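Local coordinates for fatty acid synthase 1, isoform A (Drosophila melanogaster, PDB 6FN6), which probably makes long-chain saturated fatty acids from acetyl-CoA and malonyl-CoA with NADPH, this chain being its dehydratase, enoylreductase and ketoreductase region, at residues T987-A992 with D1043-D1048; E1086-Q1089 with F1093-T1096. All blocks are in the same frame, centred on the assembly; numbering follows the deposited sequence.

Contact 1. Residues T987-A992 with D1043-D1048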
ATOM      1  N   THR A 987     -22.141  41.942  48.179  1.00 53.85           N
ATOM      2  CA  THR A 987     -21.878  43.362  48.403  1.00 47.43           C
ATOM      3  C   THR A 987     -22.117  43.764  49.857  1.00 48.10           C
ATOM      4  O   THR A 987     -21.512  44.715  50.350  1.00 48.00           O
ATOM      5  CB  THR A 987     -22.751  44.248  47.497  1.00 45.19           C
ATOM      6  OG1 THR A 987     -24.132  44.055  47.820  1.00 44.26           O
ATOM      7  CG2 THR A 987     -22.521  43.906  46.032  1.00 47.73           C
ATOM      8  N   THR A 988     -23.009  43.051  50.537  1.00 60.11           N
ATOM      9  CA  THR A 988     -23.286  43.323  51.943  1.00 58.68           C
ATOM     10  C   THR A 988     -22.246  42.653  52.836  1.00 54.89           C
ATOM     11  O   THR A 988     -21.465  41.827  52.375  1.00 54.90           O
ATOM     12  CB  THR A 988     -24.690  42.836  52.350  1.00 58.65           C
ATOM     13  OG1 THR A 988     -24.738  41.405  52.299  1.00 57.25           O
ATOM     14  CG2 THR A 988     -25.749  43.413  51.421  1.00 57.97           C
ATOM     15  N   ALA A 989     -22.238  43.015  54.113  1.00 48.49           N
ATOM     16  CA  ALA A 989     -21.281  42.451  55.058  1.00 44.89           C
ATOM     17  C   ALA A 989     -21.620  41.001  55.384  1.00 43.49           C
ATOM     18  O   ALA A 989     -20.735  40.150  55.466  1.00 42.89           O
ATOM     19  CB  ALA A 989     -21.243  43.283  56.329  1.00 44.35           C
ATOM     20  N   ALA A 990     -22.907  40.725  55.565  1.00 42.09           N
ATOM     21  CA  ALA A 990     -23.363  39.382  55.904  1.00 42.76           C
ATOM     22  C   ALA A 990     -23.131  38.422  54.740  1.00 42.01           C
ATOM     23  O   ALA A 990     -22.756  37.267  54.939  1.00 41.95           O
ATOM     24  CB  ALA A 990     -24.829  39.406  56.290  1.00 44.33           C
ATOM     25  N   GLY A 991     -23.364  38.904  53.524  1.00 41.53           N
ATOM     26  CA  GLY A 991     -23.149  38.102  52.335  1.00 43.92           C
ATOM     27  C   GLY A 991     -21.690  37.761  52.109  1.00 42.06           C
ATOM     28  O   GLY A 991     -21.347  36.614  51.820  1.00 39.20           O
ATOM     29  N   ALA A 992     -20.825  38.761  52.245  1.00 41.54           N
ATOM     30  CA  ALA A 992     -19.394  38.551  52.092  1.00 42.19           C
ATOM     31  C   ALA A 992     -18.914  37.542  53.125  1.00 45.76           C
ATOM     32  O   ALA A 992     -18.166  36.615  52.807  1.00 44.82           O
ATOM     33  CB  ALA A 992     -18.643  39.863  52.240  1.00 39.82           C
ATOM     34  N   ASP A1043     -12.211  41.886  52.201  1.00 40.95           N
ATOM     35  CA  ASP A1043     -10.930  42.157  52.835  1.00 43.88           C
ATOM     36  C   ASP A1043     -11.048  41.981  54.341  1.00 40.05           C
ATOM     37  O   ASP A1043     -10.251  41.281  54.963  1.00 36.04           O
ATOM     38  CB  ASP A1043     -10.453  43.574  52.508  1.00 46.31           C
ATOM     39  CG  ASP A1043      -9.350  44.050  53.439  1.00 49.45           C
ATOM     40  OD1 ASP A1043      -8.528  43.213  53.871  1.00 49.29           O
ATOM     41  OD2 ASP A1043      -9.306  45.261  53.744  1.00 51.07           O
ATOM     42  N   GLN A1044     -12.062  42.615  54.915  1.00 47.40           N
ATOM     43  CA  GLN A1044     -12.233  42.663  56.361  1.00 49.39           C
ATOM     44  C   GLN A1044     -12.416  41.275  56.979  1.00 44.64           C
ATOM     45  O   GLN A1044     -11.728  40.921  57.934  1.00 42.54           O
ATOM     46  CB  GLN A1044     -13.439  43.549  56.690  1.00 58.79           C
ATOM     47  CG  GLN A1044     -13.857  43.574  58.148  1.00 67.13           C
ATOM     48  CD  GLN A1044     -15.046  44.486  58.382  1.00 71.76           C
ATOM     49  OE1 GLN A1044     -15.390  45.309  57.532  1.00 71.81           O
ATOM     50  NE2 GLN A1044     -15.693  44.331  59.532  1.00 73.85           N
ATOM     51  N   PHE A1045     -13.323  40.485  56.415  1.00 47.04           N
ATOM     52  CA  PHE A1045     -13.695  39.202  57.008  1.00 46.96           C
ATOM     53  C   PHE A1045     -12.727  38.072  56.665  1.00 48.65           C
ATOM     54  O   PHE A1045     -12.628  37.097  57.410  1.00 51.51           O
ATOM     55  CB  PHE A1045     -15.108  38.818  56.568  1.00 45.85           C
ATOM     56  CG  PHE A1045     -16.176  39.724  57.108  1.00 46.54           C
ATOM     57  CD1 PHE A1045     -16.476  39.735  58.459  1.00 47.10           C
ATOM     58  CD2 PHE A1045     -16.877  40.568  56.265  1.00 47.13           C
ATOM     59  CE1 PHE A1045     -17.456  40.568  58.959  1.00 47.65           C
ATOM     60  CE2 PHE A1045     -17.859  41.403  56.759  1.00 48.66           C
ATOM     61  CZ  PHE A1045     -18.148  41.404  58.109  1.00 48.49           C
ATOM     62  N   SER A1046     -12.026  38.190  55.541  1.00 43.45           N
ATOM     63  CA  SER A1046     -11.053  37.173  55.158  1.00 40.40           C
ATOM     64  C   SER A1046      -9.912  37.133  56.171  1.00 40.14           C
ATOM     65  O   SER A1046      -9.333  36.076  56.422  1.00 44.18           O
ATOM     66  CB  SER A1046     -10.509  37.432  53.750  1.00 41.16           C
ATOM     67  OG  SER A1046      -9.823  38.668  53.677  1.00 43.79           O
ATOM     68  N   ARG A1047      -9.594  38.288  56.749  1.00 36.15           N
ATOM     69  CA  ARG A1047      -8.555  38.380  57.774  1.00 36.67           C
ATOM     70  C   ARG A1047      -8.851  37.435  58.932  1.00 37.90           C
ATOM     71  O   ARG A1047      -7.938  36.874  59.532  1.00 38.15           O
ATOM     72  CB  ARG A1047      -8.424  39.814  58.296  1.00 36.89           C
ATOM     73  CG  ARG A1047      -7.946  40.823  57.266  1.00 36.14           C
ATOM     74  CD  ARG A1047      -7.853  42.210  57.872  1.00 36.53           C
ATOM     75  NE  ARG A1047      -7.616  43.246  56.868  1.00 37.49           N
ATOM     76  CZ  ARG A1047      -7.049  44.424  57.122  1.00 37.70           C
ATOM     77  NH1 ARG A1047      -6.644  44.725  58.350  1.00 37.01           N
ATOM     78  NH2 ARG A1047      -6.879  45.301  56.142  1.00 38.50           N
ATOM     79  N   ASP A1048     -10.130  37.282  59.255  1.00 38.16           N
ATOM     80  CA  ASP A1048     -10.551  36.448  60.375  1.00 46.20           C
ATOM     81  C   ASP A1048     -10.767  34.997  59.945  1.00 39.42           C
ATOM     82  O   ASP A1048     -10.386  34.066  60.653  1.00 40.24           O
ATOM     83  CB  ASP A1048     -11.838  36.997  60.998  1.00 62.14           C
ATOM     84  CG  ASP A1048     -11.683  38.419  61.508  1.00 71.00           C
ATOM     85  OD1 ASP A1048     -10.569  38.783  61.942  1.00 74.39           O
ATOM     86  OD2 ASP A1048     -12.679  39.175  61.478  1.00 73.55           O
TER

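Contact 2. Residues E1086-Q1089 with F1093-T1096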
ATOM      1  N   GLU A1086      -2.996  48.194  49.804  1.00 41.34           N
ATOM      2  CA  GLU A1086      -1.891  48.811  50.523  1.00 46.79           C
ATOM      3  C   GLU A1086      -2.070  48.602  52.021  1.00 44.47           C
ATOM      4  O   GLU A1086      -1.146  48.192  52.720  1.00 44.87           O
ATOM      5  CB  GLU A1086      -1.801  50.306  50.216  1.00 55.77           C
ATOM      6  CG  GLU A1086      -0.581  50.982  50.833  1.00 59.75           C
ATOM      7  CD  GLU A1086      -0.571  52.487  50.638  1.00 62.79           C
ATOM      8  OE1 GLU A1086      -1.662  53.081  50.495  1.00 63.86           O
ATOM      9  OE2 GLU A1086       0.529  53.079  50.634  1.00 64.15           O
ATOM     10  N   GLN A1087      -3.274  48.881  52.503  1.00 44.16           N
ATOM     11  CA  GLN A1087      -3.579  48.761  53.921  1.00 47.18           C
ATOM     12  C   GLN A1087      -3.404  47.319  54.380  1.00 41.61           C
ATOM     13  O   GLN A1087      -2.864  47.059  55.456  1.00 40.98           O
ATOM     14  CB  GLN A1087      -5.005  49.242  54.203  1.00 55.56           C
ATOM     15  CG  GLN A1087      -5.175  50.753  54.136  1.00 65.38           C
ATOM     16  CD  GLN A1087      -4.449  51.478  55.252  1.00 71.24           C
ATOM     17  OE1 GLN A1087      -3.255  51.764  55.151  1.00 73.45           O
ATOM     18  NE2 GLN A1087      -5.170  51.784  56.323  1.00 73.46           N
ATOM     19  N   ARG A1088      -3.874  46.383  53.561  1.00 38.07           N
ATOM     20  CA  ARG A1088      -3.746  44.965  53.868  1.00 35.46           C
ATOM     21  C   ARG A1088      -2.281  44.593  54.116  1.00 35.35           C
ATOM     22  O   ARG A1088      -1.960  43.924  55.097  1.00 35.74           O
ATOM     23  CB  ARG A1088      -4.334  44.119  52.738  1.00 34.43           C
ATOM     24  CG  ARG A1088      -5.856  43.984  52.787  1.00 34.16           C
ATOM     25  CD  ARG A1088      -6.376  43.103  51.649  1.00 33.50           C
ATOM     26  NE  ARG A1088      -5.839  41.745  51.718  1.00 33.28           N
ATOM     27  CZ  ARG A1088      -6.391  40.746  52.403  1.00 33.44           C
ATOM     28  NH1 ARG A1088      -7.516  40.931  53.082  1.00 33.82           N
ATOM     29  NH2 ARG A1088      -5.816  39.553  52.406  1.00 33.35           N
ATOM     30  N   GLN A1089      -1.398  45.022  53.220  1.00 35.30           N
ATOM     31  CA  GLN A1089       0.024  44.729  53.360  1.00 35.72           C
ATOM     32  C   GLN A1089       0.609  45.368  54.614  1.00 36.66           C
ATOM     33  O   GLN A1089       1.459  44.773  55.279  1.00 37.16           O
ATOM     34  CB  GLN A1089       0.806  45.199  52.130  1.00 35.65           C
ATOM     35  CG  GLN A1089       0.612  44.334  50.898  1.00 34.85           C
ATOM     36  CD  GLN A1089       1.763  44.457  49.916  1.00 35.02           C
ATOM     37  OE1 GLN A1089       2.856  44.908  50.269  1.00 35.79           O
ATOM     38  NE2 GLN A1089       1.524  44.054  48.674  1.00 34.40           N
ATOM     39  N   PHE A1093      -0.870  41.377  55.355  1.00 35.81           N
ATOM     40  CA  PHE A1093      -1.722  40.495  54.570  1.00 35.08           C
ATOM     41  C   PHE A1093      -1.354  40.591  53.093  1.00 34.40           C
ATOM     42  O   PHE A1093      -0.839  41.616  52.647  1.00 34.45           O
ATOM     43  CB  PHE A1093      -3.199  40.846  54.760  1.00 34.90           C
ATOM     44  CG  PHE A1093      -3.753  40.448  56.099  1.00 35.57           C
ATOM     45  CD1 PHE A1093      -3.971  39.116  56.402  1.00 35.73           C
ATOM     46  CD2 PHE A1093      -4.073  41.409  57.048  1.00 36.13           C
ATOM     47  CE1 PHE A1093      -4.486  38.745  57.629  1.00 36.51           C
ATOM     48  CE2 PHE A1093      -4.588  41.046  58.279  1.00 36.84           C
ATOM     49  CZ  PHE A1093      -4.796  39.709  58.569  1.00 37.06           C
ATOM     50  N   PRO A1094      -1.621  39.522  52.325  1.00 33.85           N
ATOM     51  CA  PRO A1094      -1.403  39.627  50.880  1.00 33.23           C
ATOM     52  C   PRO A1094      -2.376  40.611  50.251  1.00 33.83           C
ATOM     53  O   PRO A1094      -3.557  40.607  50.597  1.00 33.25           O
ATOM     54  CB  PRO A1094      -1.667  38.207  50.367  1.00 32.80           C
ATOM     55  CG  PRO A1094      -1.599  37.324  51.561  1.00 33.38           C
ATOM     56  CD  PRO A1094      -2.008  38.162  52.732  1.00 33.91           C
ATOM     57  N   GLY A1095      -1.891  41.439  49.335  1.00 32.79           N
ATOM     58  CA  GLY A1095      -2.750  42.387  48.658  1.00 32.61           C
ATOM     59  C   GLY A1095      -2.082  42.947  47.429  1.00 32.56           C
ATOM     60  O   GLY A1095      -0.986  43.500  47.505  1.00 33.03           O
ATOM     61  N   THR A1096      -2.766  42.831  46.299  1.00 32.11           N
ATOM     62  CA  THR A1096      -2.207  43.238  45.023  1.00 32.10           C
ATOM     63  C   THR A1096      -3.296  43.834  44.156  1.00 32.01           C
ATOM     64  O   THR A1096      -4.336  43.215  43.941  1.00 31.61           O
ATOM     65  CB  THR A1096      -1.568  42.047  44.269  1.00 31.67           C
ATOM     66  OG1 THR A1096      -0.765  41.272  45.166  1.00 31.80           O
ATOM     67  CG2 THR A1096      -0.704  42.544  43.118  1.00 31.90           C
TER

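Contact 1. Residues T987-A992 with D1043-D1048
The ring of Phe1045 reaches across from helix 1034-1049 to the first turn of helix 989-1002 and meets Ala989 and Ala992 there. Its CG lies anti to the carbonyl carbon, beside the backbone N (chi1 -67°), which sends the ring out from its own helix. The ring is oblique to its partners, and one side of it, CD2, CE2 and CZ, does the touching. Phe1045 CE2 stands 3.4 Å from Ala989 O and 3.9 Å from Ala989 CB. CZ is about as near to the same methyl. Ala992 points its CB toward the ring but touches more loosely, 4.5 Å from Phe1045 CD2. Lys993 and Leu996, further along the same helix, also touch the ring. Tyr1041 packs on the same two alanines from the turn before Phe1045. With only a methyl here, as in an alanine, Ala989 and Ala992 would probably lose this cover and a gap would open between the two helices. The start of helix 989-1002 is fixed separately. Thr988 is its N-cap, and Thr988 OG1 accepts from Gly991 N at 3.1 Å. On another side of helix 1034-1049, Arg1047 NE forms a salt bridge to Asp1043 OD1 at 3.1 Å. The contact between these ketoreductase helices is small and mostly apolar, with one carbonyl oxygen against the ring, and is likely to rest on shape and dispersion rather than on polar bonds.

Contact 2. Residues E1086-Q1089 with F1093-T1096
Phe1093 N donates to Arg1088 O at 2.8 Å, as the chain turns back beside helix 1072-1090. Phe1093 CB lies over one face of the Arg1088 guanidinium, 3.7 Å from NH2. The ring leads away and turns an edge to Arg1088 O. Phe1093 O receives a CA-H...O contact from Gln1089 CA at 3.3 Å. Pro1094 then offers its carbonyl oxygen to the Arg1088 side chain. Arg1088 NE at 2.8 Å and Arg1088 NH2 at 3.1 Å both donate to Pro1094 O, which lies in the guanidinium plane. The bend at chi3 (61°) turns the guanidinium side-on to this oxygen. Its NH1 forms a salt bridge with Asp1043 and probably a hydrogen bond with Ser1046, and Phe1056 adds a cation-pi contact. Gly1095 follows, with no side chain, and lies against Arg1088. Gly1095 O accepts from Gln1089 NE2 at 2.8 Å, in the carbonyl plane, and the same NE2 also bonds to Pro1159 O. Thr1096 begins strand 1096-1099 and pairs through its backbone with Phe1056 and Cys1058. This is a helix-to-strand connection of the Rossmann-type ketoreductase domain, with helix side chains holding the loop that leads into a parallel strand.

How the contacts relate
Along the chain the two contacts come in series. Contact 1 closes first: from the start of helix 989-1002 the chain passes through strand 1005-1011 and returns on helix 1034-1049. Strand 1055-1060 and helix 1072-1090 follow. Contact 2 then closes a short loop between the end of that helix and strand 1096-1099. The loops neither overlap nor cross. Their centres lie about 15 Å apart, and side chains join them. The salt bridge from Asp1043 to Arg1088 is one link. The packing of Arg1047 CD on Phe1093 CE2 is another. Helix 1034-1049 thus links helix 989-1002 to the short loop before strand 1096-1099, within the ketoreductase domain.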